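Long-range contacts in ABC sugar (Ribose) transporter, periplasmic substrate-binding subunit (PDB 3L49), which probably binds a sugar in the periplasm and delivers it to an ABC transporter in the membrane: residues I66-N71 with F90-A95; G70-L75 with S136-K141; V74-L79 with T94-A99; N101-N106 with K253-N258. All coordinates share one frame; numbering follows the deposited sequence.

Contacts 1, 2 and 3 cluster around one beta-alpha-beta unit, strand 64-68, helix 72-84 and strand 89-92. Contact 1 joins its two strands, contact 3 packs the body of the helix against the loop that leaves the second strand, and contact 2 carries the helix start over to helix 138-152. The centre of contact 1 lies about 9 Å from that of contact 2 and about 8 Å from that of contact 3. Contact 4, about 10 Å from contact 1 between centres, continues the same sheet through strand 101-105. An unidentified bound ligand lies about 3 Å from the side chain of Asp93, about 4 Å from that of Val137 and about 11 Å from that of Thr103.

Contact 1 of 4, residues I66-N71 with F90-A95; sequences IEQLGN and FTVDTA
Thr94 OG1 donates to Glu67 OE1 at 2.8 Å, meeting that oxygen nearly end-on to its C-O bond, and accepts from a water 3.0 Å from OG1 that also donates to Gly70 O. A hydroxyl suits this spot because it can give and take at once. Glu67 gets there with CG anti to its own N (chi1 -158°) and a bend at the next bond (chi2 -72°), which carries the carboxylate across Thr94 at about a right angle. With an alanine in place of Glu67, the Thr94 hydroxyl would probably lose its acceptor and be freer to turn.

Alongside this bond the backbones pair as parallel strands: Glu67 N bonds Phe90 O at 2.8 Å, and Val92 N bonds Glu67 O at 2.9 Å. A weak bond from Leu69 N to Val92 O marks where the chains part. Branched Val92 fills the gap between two neighbours, CG1 lying 3.7 Å from Ile66 CG2 and CG2 lying 3.7 Å from Gln68 CG. The extended Gln68 chain ends in an amide bonded to Gln27 and to the backbone of Asp20.

Just past strand 89-92, the Asp93 side chain, bonded to Thr104, lies about 3 Å from an unidentified ligand. Strand 7-12 flanks strand 64-68 opposite strand 89-92. Helices 18-33 and 248-263 cover the face bearing Ile66, Gln68 and Val92, while helix 72-84 is the crossover of this beta-alpha-beta unit.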
loop_
_atom_site.group_PDB
_atom_site.type_symbol
_atom_site.label_atom_id
_atom_site.label_comp_id
_atom_site.label_asym_id
_atom_site.label_seq_id
_atom_site.Cartn_x
_atom_site.Cartn_y
_atom_site.Cartn_z
ATOM N N ILE A 66 -17.468 -3.640 -1.241
ATOM C CA ILE A 66 -16.029 -3.581 -1.518
ATOM C C ILE A 66 -15.276 -2.975 -0.346
ATOM O O ILE A 66 -15.534 -1.851 0.063
ATOM C CB ILE A 66 -15.663 -2.801 -2.802
ATOM C CG1 ILE A 66 -16.597 -3.144 -3.969
ATOM C CG2 ILE A 66 -14.228 -3.115 -3.190
ATOM C CD1 ILE A 66 -16.295 -2.355 -5.239
ATOM N N GLU A 67 -14.340 -3.734 0.203
ATOM C CA GLU A 67 -13.558 -3.262 1.330
ATOM C C GLU A 67 -12.178 -2.821 0.828
ATOM O O GLU A 67 -11.537 -3.534 0.071
ATOM C CB GLU A 67 -13.451 -4.379 2.375
ATOM C CG GLU A 67 -13.134 -3.921 3.795
ATOM C CD GLU A 67 -11.702 -3.448 3.963
ATOM O OE1 GLU A 67 -10.799 -4.023 3.320
ATOM O OE2 GLU A 67 -11.489 -2.487 4.727
ATOM N N GLN A 68 -11.708 -1.661 1.273
ATOM C CA GLN A 68 -10.384 -1.177 0.868
ATOM C C GLN A 68 -9.435 -0.944 2.045
ATOM O O GLN A 68 -9.708 -0.125 2.917
ATOM C CB GLN A 68 -10.530 0.091 0.035
ATOM C CG GLN A 68 -9.237 0.790 -0.296
ATOM C CD GLN A 68 -9.452 1.961 -1.224
ATOM O OE1 GLN A 68 -10.271 1.896 -2.137
ATOM N NE2 GLN A 68 -8.717 3.049 -0.993
ATOM N N LEU A 69 -8.327 -1.685 2.048
ATOM C CA LEU A 69 -7.229 -1.561 3.034
ATOM C C LEU A 69 -7.633 -1.696 4.503
ATOM O O LEU A 69 -8.723 -2.159 4.816
ATOM C CB LEU A 69 -6.410 -0.285 2.796
ATOM C CG LEU A 69 -5.495 -0.344 1.572
ATOM C CD1 LEU A 69 -5.256 1.043 1.019
ATOM C CD2 LEU A 69 -4.170 -1.049 1.902
ATOM N N GLY A 70 -6.737 -1.299 5.402
ATOM C CA GLY A 70 -7.002 -1.410 6.827
ATOM C C GLY A 70 -6.391 -2.644 7.456
ATOM O O GLY A 70 -5.794 -3.478 6.769
ATOM N N ASN A 71 -6.547 -2.750 8.773
ATOM C CA ASN A 71 -6.013 -3.869 9.541
ATOM C C ASN A 71 -6.935 -5.071 9.489
ATOM O O ASN A 71 -8.107 -4.978 9.865
ATOM C CB ASN A 71 -5.777 -3.452 10.991
ATOM C CG ASN A 71 -4.418 -2.813 11.207
ATOM O OD1 ASN A 71 -3.794 -3.037 12.239
ATOM N ND2 ASN A 71 -3.950 -2.021 10.242
ATOM N N PHE A 90 -15.934 -8.189 -1.779
ATOM C CA PHE A 90 -14.819 -7.981 -2.683
ATOM C C PHE A 90 -13.856 -7.068 -1.958
ATOM O O PHE A 90 -14.278 -6.228 -1.164
ATOM C CB PHE A 90 -15.313 -7.329 -3.974
ATOM C CG PHE A 90 -16.159 -8.236 -4.806
ATOM C CD1 PHE A 90 -15.587 -8.991 -5.822
ATOM C CD2 PHE A 90 -17.525 -8.364 -4.563
ATOM C CE1 PHE A 90 -16.357 -9.852 -6.596
ATOM C CE2 PHE A 90 -18.306 -9.225 -5.336
ATOM C CZ PHE A 90 -17.716 -9.970 -6.348
ATOM N N THR A 91 -12.563 -7.236 -2.198
ATOM C CA THR A 91 -11.587 -6.338 -1.591
ATOM C C THR A 91 -10.671 -5.689 -2.607
ATOM O O THR A 91 -10.432 -6.240 -3.684
ATOM C CB THR A 91 -10.692 -7.043 -0.549
ATOM O OG1 THR A 91 -10.068 -8.180 -1.155
ATOM C CG2 THR A 91 -11.491 -7.479 0.685
ATOM N N VAL A 92 -10.179 -4.501 -2.264
ATOM C CA VAL A 92 -8.981 -3.992 -2.904
ATOM C C VAL A 92 -7.847 -3.990 -1.886
ATOM O O VAL A 92 -7.989 -3.462 -0.777
ATOM C CB VAL A 92 -9.180 -2.654 -3.732
ATOM C CG1 VAL A 92 -10.648 -2.324 -3.926
ATOM C CG2 VAL A 92 -8.425 -1.470 -3.167
ATOM N N ASP A 93 -6.768 -4.683 -2.256
ATOM C CA ASP A 93 -5.562 -4.902 -1.434
ATOM C C ASP A 93 -5.703 -5.831 -0.226
ATOM O O ASP A 93 -4.729 -6.474 0.173
ATOM C CB ASP A 93 -4.885 -3.583 -1.036
ATOM C CG ASP A 93 -4.025 -3.012 -2.145
ATOM O OD1 ASP A 93 -4.093 -3.508 -3.291
ATOM O OD2 ASP A 93 -3.264 -2.065 -1.870
ATOM N N THR A 94 -6.895 -5.908 0.356
ATOM C CA THR A 94 -7.082 -6.683 1.578
ATOM C C THR A 94 -7.196 -8.172 1.254
ATOM O O THR A 94 -8.276 -8.679 0.946
ATOM C CB THR A 94 -8.292 -6.172 2.398
ATOM O OG1 THR A 94 -8.215 -4.746 2.516
ATOM C CG2 THR A 94 -8.308 -6.788 3.809
ATOM N N ALA A 95 -6.065 -8.865 1.308
ATOM C CA ALA A 95 -6.041 -10.296 1.019
ATOM C C ALA A 95 -6.691 -11.080 2.151
ATOM O O ALA A 95 -6.105 -11.242 3.226
ATOM C CB ALA A 95 -4.617 -10.771 0.779
HETATM O O HOH W 1 -5.671 -4.372 4.046
#

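Contact 2 of 4, residues G70-L75 with S136-K141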
loop_
_atom_site.group_PDB
_atom_site.type_symbol
_atom_site.label_atom_id
_atom_site.label_comp_id
_atom_site.label_asym_id
_atom_site.label_seq_id
_atom_site.Cartn_x
_atom_site.Cartn_y
_atom_site.Cartn_z
ATOM N N GLY A 70 -6.737 -1.299 5.402
ATOM C CA GLY A 70 -7.002 -1.410 6.827
ATOM C C GLY A 70 -6.391 -2.644 7.456
ATOM O O GLY A 70 -5.794 -3.478 6.769
ATOM N N ASN A 71 -6.547 -2.750 8.773
ATOM C CA ASN A 71 -6.013 -3.869 9.541
ATOM C C ASN A 71 -6.935 -5.071 9.489
ATOM O O ASN A 71 -8.107 -4.978 9.865
ATOM C CB ASN A 71 -5.777 -3.452 10.991
ATOM C CG ASN A 71 -4.418 -2.813 11.207
ATOM O OD1 ASN A 71 -3.794 -3.037 12.239
ATOM N ND2 ASN A 71 -3.950 -2.021 10.242
ATOM N N LEU A 72 -6.383 -6.192 9.024
ATOM C CA LEU A 72 -7.127 -7.439 8.824
ATOM C C LEU A 72 -7.638 -8.026 10.141
ATOM O O LEU A 72 -8.792 -8.456 10.224
ATOM C CB LEU A 72 -6.246 -8.481 8.112
ATOM C CG LEU A 72 -6.799 -9.397 7.005
ATOM C CD1 LEU A 72 -6.211 -10.798 7.147
ATOM C CD2 LEU A 72 -8.326 -9.469 6.957
ATOM N N ASP A 73 -6.774 -8.029 11.156
ATOM C CA ASP A 73 -7.084 -8.618 12.461
ATOM C C ASP A 73 -8.289 -7.960 13.124
ATOM O O ASP A 73 -9.107 -8.646 13.738
ATOM C CB ASP A 73 -5.855 -8.602 13.388
ATOM C CG ASP A 73 -5.301 -7.195 13.635
ATOM O OD1 ASP A 73 -5.453 -6.306 12.764
ATOM O OD2 ASP A 73 -4.697 -6.988 14.712
ATOM N N VAL A 74 -8.402 -6.641 12.965
ATOM C CA VAL A 74 -9.541 -5.884 13.467
ATOM C C VAL A 74 -10.795 -6.206 12.647
ATOM O O VAL A 74 -11.877 -6.433 13.205
ATOM C CB VAL A 74 -9.266 -4.350 13.455
ATOM C CG1 VAL A 74 -10.379 -3.593 14.182
ATOM C CG2 VAL A 74 -7.915 -4.030 14.094
ATOM N N LEU A 75 -10.629 -6.245 11.327
ATOM C CA LEU A 75 -11.740 -6.433 10.395
ATOM C C LEU A 75 -12.343 -7.835 10.380
ATOM O O LEU A 75 -13.556 -7.969 10.213
ATOM C CB LEU A 75 -11.318 -6.026 8.978
ATOM C CG LEU A 75 -11.613 -4.623 8.423
ATOM C CD1 LEU A 75 -11.951 -3.570 9.487
ATOM C CD2 LEU A 75 -10.447 -4.173 7.554
ATOM N N SER A 136 0.488 -5.453 9.818
ATOM C CA SER A 136 -0.878 -5.997 9.902
ATOM C C SER A 136 -1.751 -5.712 8.662
ATOM O O SER A 136 -2.893 -6.189 8.570
ATOM C CB SER A 136 -1.569 -5.455 11.147
ATOM O OG SER A 136 -1.556 -4.039 11.128
ATOM N N VAL A 137 -1.229 -4.910 7.735
ATOM C CA VAL A 137 -1.853 -4.714 6.432
ATOM C C VAL A 137 -1.236 -5.749 5.487
ATOM O O VAL A 137 -0.012 -5.771 5.321
ATOM C CB VAL A 137 -1.620 -3.273 5.910
ATOM C CG1 VAL A 137 -2.341 -3.034 4.599
ATOM C CG2 VAL A 137 -2.077 -2.270 6.941
ATOM N N PRO A 138 -2.074 -6.636 4.904
ATOM C CA PRO A 138 -1.680 -7.726 3.996
ATOM C C PRO A 138 -0.594 -7.398 2.959
ATOM O O PRO A 138 0.389 -8.137 2.870
ATOM C CB PRO A 138 -2.998 -8.094 3.307
ATOM C CG PRO A 138 -4.018 -7.846 4.350
ATOM C CD PRO A 138 -3.532 -6.650 5.143
ATOM N N VAL A 139 -0.759 -6.308 2.204
ATOM C CA VAL A 139 0.213 -5.943 1.159
ATOM C C VAL A 139 1.581 -5.532 1.713
ATOM O O VAL A 139 2.613 -5.811 1.106
ATOM C CB VAL A 139 -0.330 -4.887 0.159
ATOM C CG1 VAL A 139 -1.614 -5.383 -0.474
ATOM C CG2 VAL A 139 -0.548 -3.510 0.818
ATOM N N CYS A 140 1.592 -4.929 2.894
ATOM C CA CYS A 140 2.839 -4.546 3.536
ATOM C C CYS A 140 3.524 -5.743 4.178
ATOM O O CYS A 140 4.747 -5.756 4.331
ATOM C CB CYS A 140 2.588 -3.439 4.560
ATOM S SG CYS A 140 2.406 -1.796 3.809
ATOM N N LYS A 141 2.724 -6.736 4.557
ATOM C CA LYS A 141 3.222 -8.022 5.055
ATOM C C LYS A 141 4.000 -8.729 3.953
ATOM O O LYS A 141 5.102 -9.229 4.191
ATOM C CB LYS A 141 2.042 -8.885 5.522
ATOM C CG LYS A 141 2.386 -10.076 6.404
ATOM C CD LYS A 141 2.382 -11.383 5.635
ATOM C CE LYS A 141 2.480 -12.569 6.571
ATOM N NZ LYS A 141 1.167 -12.835 7.218
#
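The amide of Asn71 has Ser136 OG over one face. OG donates to Asn71 OD1 at 2.7 Å, but from 57° out of the carbonyl plane and with a C=O...donor angle of only 98°, so the hydroxyl leans over the amide and misses the lone-pair directions. From the same side, further along, Val137 CG2 approaches Asn71 ND2 to 3.8 Å, the two side chains crossing at about a right angle. Ser136 can lean in because its OG sits between the backbone N and the carbonyl carbon (chi1 56°).

Asn71 precedes helix 72-84, yet its side chain makes no capping bond; OD1 takes the Ser136 hydroxyl, while Asn71 O takes Leu75 N at 3.2 Å in the first turn. Val137 holds the matching place before helix 138-152, its O accepting Lys141 N at 3.0 Å. Pro138 suits the start of that helix, where a backbone N needs no carbonyl behind it, and the edge of its ring offers CG to Leu72 CG at 4.1 Å. The backbone angles of Gly70 alone call for glycine, since a CB would jam against the preceding carbonyl O; Leu75 CD2 would crowd it as well.

In the first turn of helix 138-152, Cys140 is tied to Cys198 by a disulfide. The side chain of Val137, just before that helix, lies about 4 Å from an unidentified bound ligand. Two helix starts, one from each lobe, meeting at the cleft are what a two-lobed periplasmic binding protein presents; the contact bridging them is consistent with a closed arrangement of the lobes.

Contact 3 of 4, residues V74-L79 with T94-A99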
loop_
_atom_site.group_PDB
_atom_site.type_symbol
_atom_site.label_atom_id
_atom_site.label_comp_id
_atom_site.label_asym_id
_atom_site.label_seq_id
_atom_site.Cartn_x
_atom_site.Cartn_y
_atom_site.Cartn_z
ATOM N N VAL A 74 -8.402 -6.641 12.965
ATOM C CA VAL A 74 -9.541 -5.884 13.467
ATOM C C VAL A 74 -10.795 -6.206 12.647
ATOM O O VAL A 74 -11.877 -6.433 13.205
ATOM C CB VAL A 74 -9.266 -4.350 13.455
ATOM C CG1 VAL A 74 -10.379 -3.593 14.182
ATOM C CG2 VAL A 74 -7.915 -4.030 14.094
ATOM N N LEU A 75 -10.629 -6.245 11.327
ATOM C CA LEU A 75 -11.740 -6.433 10.395
ATOM C C LEU A 75 -12.343 -7.835 10.380
ATOM O O LEU A 75 -13.556 -7.969 10.213
ATOM C CB LEU A 75 -11.318 -6.026 8.978
ATOM C CG LEU A 75 -11.613 -4.623 8.423
ATOM C CD1 LEU A 75 -11.951 -3.570 9.487
ATOM C CD2 LEU A 75 -10.447 -4.173 7.554
ATOM N N ASN A 76 -11.506 -8.860 10.562
ATOM C CA ASN A 76 -11.919 -10.278 10.436
ATOM C C ASN A 76 -13.322 -10.678 10.944
ATOM O O ASN A 76 -14.112 -11.219 10.154
ATOM C CB ASN A 76 -10.848 -11.236 10.984
ATOM C CG ASN A 76 -9.798 -11.591 9.957
ATOM O OD1 ASN A 76 -10.100 -11.784 8.775
ATOM N ND2 ASN A 76 -8.548 -11.695 10.406
ATOM N N PRO A 77 -13.652 -10.389 12.237
ATOM C CA PRO A 77 -14.994 -10.779 12.714
ATOM C C PRO A 77 -16.131 -10.040 12.013
ATOM O O PRO A 77 -17.243 -10.557 11.939
ATOM C CB PRO A 77 -14.977 -10.393 14.199
ATOM C CG PRO A 77 -13.534 -10.222 14.551
ATOM C CD PRO A 77 -12.882 -9.722 13.314
ATOM N N TRP A 78 -15.844 -8.845 11.502
ATOM C CA TRP A 78 -16.855 -8.034 10.821
ATOM C C TRP A 78 -17.014 -8.454 9.372
ATOM O O TRP A 78 -18.118 -8.402 8.824
ATOM C CB TRP A 78 -16.549 -6.539 10.989
ATOM C CG TRP A 78 -16.615 -6.180 12.438
ATOM C CD1 TRP A 78 -15.562 -5.992 13.290
ATOM C CD2 TRP A 78 -17.805 -6.054 13.236
ATOM N NE1 TRP A 78 -16.022 -5.730 14.558
ATOM C CE2 TRP A 78 -17.394 -5.768 14.553
ATOM C CE3 TRP A 78 -19.179 -6.144 12.957
ATOM C CZ2 TRP A 78 -18.309 -5.557 15.593
ATOM C CZ3 TRP A 78 -20.085 -5.943 13.991
ATOM C CH2 TRP A 78 -19.644 -5.654 15.292
ATOM N N LEU A 79 -15.907 -8.895 8.778
ATOM C CA LEU A 79 -15.902 -9.509 7.457
ATOM C C LEU A 79 -16.684 -10.823 7.477
ATOM O O LEU A 79 -17.428 -11.125 6.540
ATOM C CB LEU A 79 -14.464 -9.748 6.989
ATOM C CG LEU A 79 -13.552 -8.531 6.793
ATOM C CD1 LEU A 79 -12.154 -8.973 6.407
ATOM C CD2 LEU A 79 -14.098 -7.540 5.761
ATOM N N THR A 94 -6.895 -5.908 0.356
ATOM C CA THR A 94 -7.082 -6.683 1.578
ATOM C C THR A 94 -7.196 -8.172 1.254
ATOM O O THR A 94 -8.276 -8.679 0.946
ATOM C CB THR A 94 -8.292 -6.172 2.398
ATOM O OG1 THR A 94 -8.215 -4.746 2.516
ATOM C CG2 THR A 94 -8.308 -6.788 3.809
ATOM N N ALA A 95 -6.065 -8.865 1.308
ATOM C CA ALA A 95 -6.041 -10.296 1.019
ATOM C C ALA A 95 -6.691 -11.080 2.151
ATOM O O ALA A 95 -6.105 -11.242 3.226
ATOM C CB ALA A 95 -4.617 -10.771 0.779
ATOM N N THR A 96 -7.917 -11.543 1.907
ATOM C CA THR A 96 -8.650 -12.346 2.890
ATOM C C THR A 96 -9.473 -13.463 2.239
ATOM O O THR A 96 -10.049 -13.257 1.171
ATOM C CB THR A 96 -9.529 -11.466 3.863
ATOM O OG1 THR A 96 -10.097 -12.295 4.888
ATOM C CG2 THR A 96 -10.653 -10.694 3.128
ATOM N N PRO A 97 -9.499 -14.660 2.868
ATOM C CA PRO A 97 -10.413 -15.752 2.505
ATOM C C PRO A 97 -11.909 -15.384 2.535
ATOM O O PRO A 97 -12.712 -16.041 1.876
ATOM C CB PRO A 97 -10.126 -16.812 3.571
ATOM C CG PRO A 97 -8.741 -16.530 4.020
ATOM C CD PRO A 97 -8.580 -15.057 3.954
ATOM N N HIS A 98 -12.272 -14.347 3.291
ATOM C CA HIS A 98 -13.655 -13.884 3.393
ATOM C C HIS A 98 -14.175 -13.303 2.062
ATOM O O HIS A 98 -15.380 -13.199 1.859
ATOM C CB HIS A 98 -13.787 -12.829 4.495
ATOM C CG HIS A 98 -13.572 -13.350 5.886
ATOM N ND1 HIS A 98 -14.469 -14.187 6.519
ATOM C CD2 HIS A 98 -12.578 -13.121 6.778
ATOM C CE1 HIS A 98 -14.024 -14.467 7.733
ATOM N NE2 HIS A 98 -12.880 -13.831 7.915
ATOM N N ALA A 99 -13.257 -12.941 1.166
ATOM C CA ALA A 99 -13.592 -12.305 -0.111
ATOM C C ALA A 99 -13.715 -13.278 -1.290
ATOM O O ALA A 99 -12.948 -14.233 -1.405
ATOM C CB ALA A 99 -12.565 -11.223 -0.434
#
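Leu79 CB sits over one face of the His98 ring, 4.2 Å from its centroid and 28° off the ring normal, a CH-pi contact. It packs helix 72-84, the crossover of a beta-alpha-beta unit, against the loop that follows the unit's second strand. At the ring edge, and in its plane, Asn76 OD1 comes within 3.5 Å of His98 CD2; the amide is turned 51° from the ring. Leucine suits the helix position because, beyond CB, its CD1 reaches Thr96 CG2 at 4.0 Å. No hydrogen bond joins the two segments; packing does.

In the next shell His98 ND1 is hydrogen-bonded to Asn83 OD1, one turn beyond Leu79, which limits rotation of the imidazole. On the loop side a type I turn from Thr96 to Ala99 sets the backbone, closed by Ala99 N to Thr96 O at 3.2 Å. Pro97 fits the turn's second position, where phi is -56°.

On the helix side Pro77 has no N-H to give, and the helix kinks: Trp78 N turns three residues back to Leu75 O (2.8 Å), which also keeps its regular bond from Leu79 N (2.9 Å), the two arriving from opposite faces of its carbonyl plane.

Contact 4 of 4, residues N101-N106 with K253-N258; sequences NNTTSN and KLAVQN
Thr103 lies over Ala255, its CB 3.8 Å from Ala255 CB and its OG1 3.4 Å from Ala255 CA. The contact is a helix laid on a sheet, in the alternating strand-and-helix lobe of a periplasmic binding protein: helix 248-263 covers strand 101-105, which the sheet places between strands 89-92 and 271-280. Locally the helix runs nearly antiparallel to the strand, with the axes as close as 8.1 Å. So near an approach suits the small methyl of Ala255, which also touches Val92.

Asn258, one turn on, supplies the polar grip. Its ND2 donates to Thr103 OG1 at 2.9 Å, with the hydroxyl almost exactly in the amide plane although the N-H points off line (130°). ND2 is also bonded to Thr272 OG1 of the next strand, so one amide nitrogen ties the helix to two strands. A leucine in place of Asn258 would probably leave the Thr103 and Thr272 hydroxyls without this donor. Asn101 crosses Asn258 at about a right angle, the amide planes 48° apart, and the Asn101 ND2 turns to Lys269 O and Thr272 OG1.

On the reverse face of the strand, Asn102 and Thr104 bond to Thr91 and Asp93 of the neighbouring strand and the loop after it. Toward the helix, the branched end of Thr103 divides its work: with OG1 beside the backbone N (chi1 -57°) and turned to Asn258, the methyl CG2 rests 3.7 Å from Leu254 CB.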
loop_
_atom_site.group_PDB
_atom_site.type_symbol
_atom_site.label_atom_id
_atom_site.label_comp_id
_atom_site.label_asym_id
_atom_site.label_seq_id
_atom_site.Cartn_x
_atom_site.Cartn_y
_atom_site.Cartn_z
ATOM N N ASN A 101 -13.163 -12.094 -4.304
ATOM C CA ASN A 101 -12.101 -11.597 -5.165
ATOM C C ASN A 101 -11.318 -10.505 -4.440
ATOM O O ASN A 101 -11.887 -9.712 -3.690
ATOM C CB ASN A 101 -12.704 -11.087 -6.494
ATOM C CG ASN A 101 -11.693 -10.328 -7.365
ATOM O OD1 ASN A 101 -11.468 -9.132 -7.172
ATOM N ND2 ASN A 101 -11.099 -11.020 -8.340
ATOM N N ASN A 102 -10.012 -10.487 -4.659
ATOM C CA ASN A 102 -9.157 -9.408 -4.209
ATOM C C ASN A 102 -8.464 -8.770 -5.401
ATOM O O ASN A 102 -7.596 -9.390 -6.000
ATOM C CB ASN A 102 -8.112 -9.935 -3.223
ATOM C CG ASN A 102 -7.177 -8.848 -2.734
ATOM O OD1 ASN A 102 -7.613 -7.771 -2.324
ATOM N ND2 ASN A 102 -5.883 -9.125 -2.770
ATOM N N THR A 103 -8.856 -7.546 -5.754
ATOM C CA THR A 103 -8.164 -6.791 -6.798
ATOM C C THR A 103 -7.013 -6.002 -6.166
ATOM O O THR A 103 -7.193 -5.368 -5.139
ATOM C CB THR A 103 -9.130 -5.870 -7.587
ATOM O OG1 THR A 103 -10.188 -6.661 -8.145
ATOM C CG2 THR A 103 -8.401 -5.162 -8.725
ATOM N N THR A 104 -5.836 -6.054 -6.786
ATOM C CA THR A 104 -4.596 -5.598 -6.152
ATOM C C THR A 104 -3.476 -5.494 -7.196
ATOM O O THR A 104 -3.753 -5.445 -8.380
ATOM C CB THR A 104 -4.202 -6.555 -4.975
ATOM O OG1 THR A 104 -3.044 -6.064 -4.284
ATOM C CG2 THR A 104 -3.969 -7.996 -5.469
ATOM N N SER A 105 -2.222 -5.439 -6.745
ATOM C CA SER A 105 -1.052 -5.556 -7.607
ATOM C C SER A 105 -0.287 -6.811 -7.226
ATOM O O SER A 105 -0.631 -7.474 -6.242
ATOM C CB SER A 105 -0.142 -4.344 -7.445
ATOM O OG SER A 105 -0.752 -3.180 -7.960
ATOM N N ASN A 106 0.748 -7.142 -7.996
ATOM C CA ASN A 106 1.582 -8.287 -7.664
ATOM C C ASN A 106 2.639 -7.856 -6.667
ATOM O O ASN A 106 3.742 -7.451 -7.032
ATOM C CB ASN A 106 2.216 -8.910 -8.907
ATOM C CG ASN A 106 2.865 -10.261 -8.623
ATOM O OD1 ASN A 106 3.096 -10.630 -7.469
ATOM N ND2 ASN A 106 3.163 -11.008 -9.683
ATOM N N LYS A 253 -11.190 0.472 -10.503
ATOM C CA LYS A 253 -12.000 0.176 -11.686
ATOM C C LYS A 253 -12.226 -1.318 -11.870
ATOM O O LYS A 253 -13.344 -1.745 -12.146
ATOM C CB LYS A 253 -11.317 0.714 -12.933
ATOM C CG LYS A 253 -12.271 1.300 -13.934
ATOM C CD LYS A 253 -11.642 1.434 -15.304
ATOM C CE LYS A 253 -12.328 2.538 -16.102
ATOM N NZ LYS A 253 -12.810 2.055 -17.422
ATOM N N LEU A 254 -11.159 -2.098 -11.696
ATOM C CA LEU A 254 -11.179 -3.543 -11.949
ATOM C C LEU A 254 -11.965 -4.313 -10.894
ATOM O O LEU A 254 -12.608 -5.320 -11.207
ATOM C CB LEU A 254 -9.750 -4.091 -12.027
ATOM C CG LEU A 254 -8.888 -3.844 -13.266
ATOM C CD1 LEU A 254 -7.413 -4.054 -12.931
ATOM C CD2 LEU A 254 -9.328 -4.738 -14.424
ATOM N N ALA A 255 -11.887 -3.836 -9.651
ATOM C CA ALA A 255 -12.631 -4.393 -8.528
ATOM C C ALA A 255 -14.143 -4.312 -8.742
ATOM O O ALA A 255 -14.862 -5.254 -8.426
ATOM C CB ALA A 255 -12.232 -3.697 -7.230
ATOM N N VAL A 256 -14.607 -3.193 -9.299
ATOM C CA VAL A 256 -16.030 -2.977 -9.564
ATOM C C VAL A 256 -16.529 -3.898 -10.683
ATOM O O VAL A 256 -17.665 -4.378 -10.640
ATOM C CB VAL A 256 -16.344 -1.476 -9.842
ATOM C CG1 VAL A 256 -17.815 -1.261 -10.186
ATOM C CG2 VAL A 256 -15.992 -0.645 -8.631
ATOM N N GLN A 257 -15.693 -4.176 -11.675
ATOM C CA GLN A 257 -16.141 -5.112 -12.704
ATOM C C GLN A 257 -16.014 -6.572 -12.299
ATOM O O GLN A 257 -16.642 -7.418 -12.905
ATOM C CB GLN A 257 -15.568 -4.835 -14.092
ATOM C CG GLN A 257 -14.295 -4.068 -14.133
ATOM C CD GLN A 257 -14.271 -3.094 -15.291
ATOM O OE1 GLN A 257 -13.333 -3.088 -16.079
ATOM N NE2 GLN A 257 -15.308 -2.269 -15.403
ATOM N N ASN A 258 -15.233 -6.858 -11.265
ATOM C CA ASN A 258 -15.324 -8.152 -10.600
ATOM C C ASN A 258 -16.664 -8.303 -9.884
ATOM O O ASN A 258 -17.286 -9.364 -9.944
ATOM C CB ASN A 258 -14.165 -8.358 -9.631
ATOM C CG ASN A 258 -12.902 -8.805 -10.334
ATOM O OD1 ASN A 258 -12.950 -9.615 -11.264
ATOM N ND2 ASN A 258 -11.763 -8.276 -9.900
#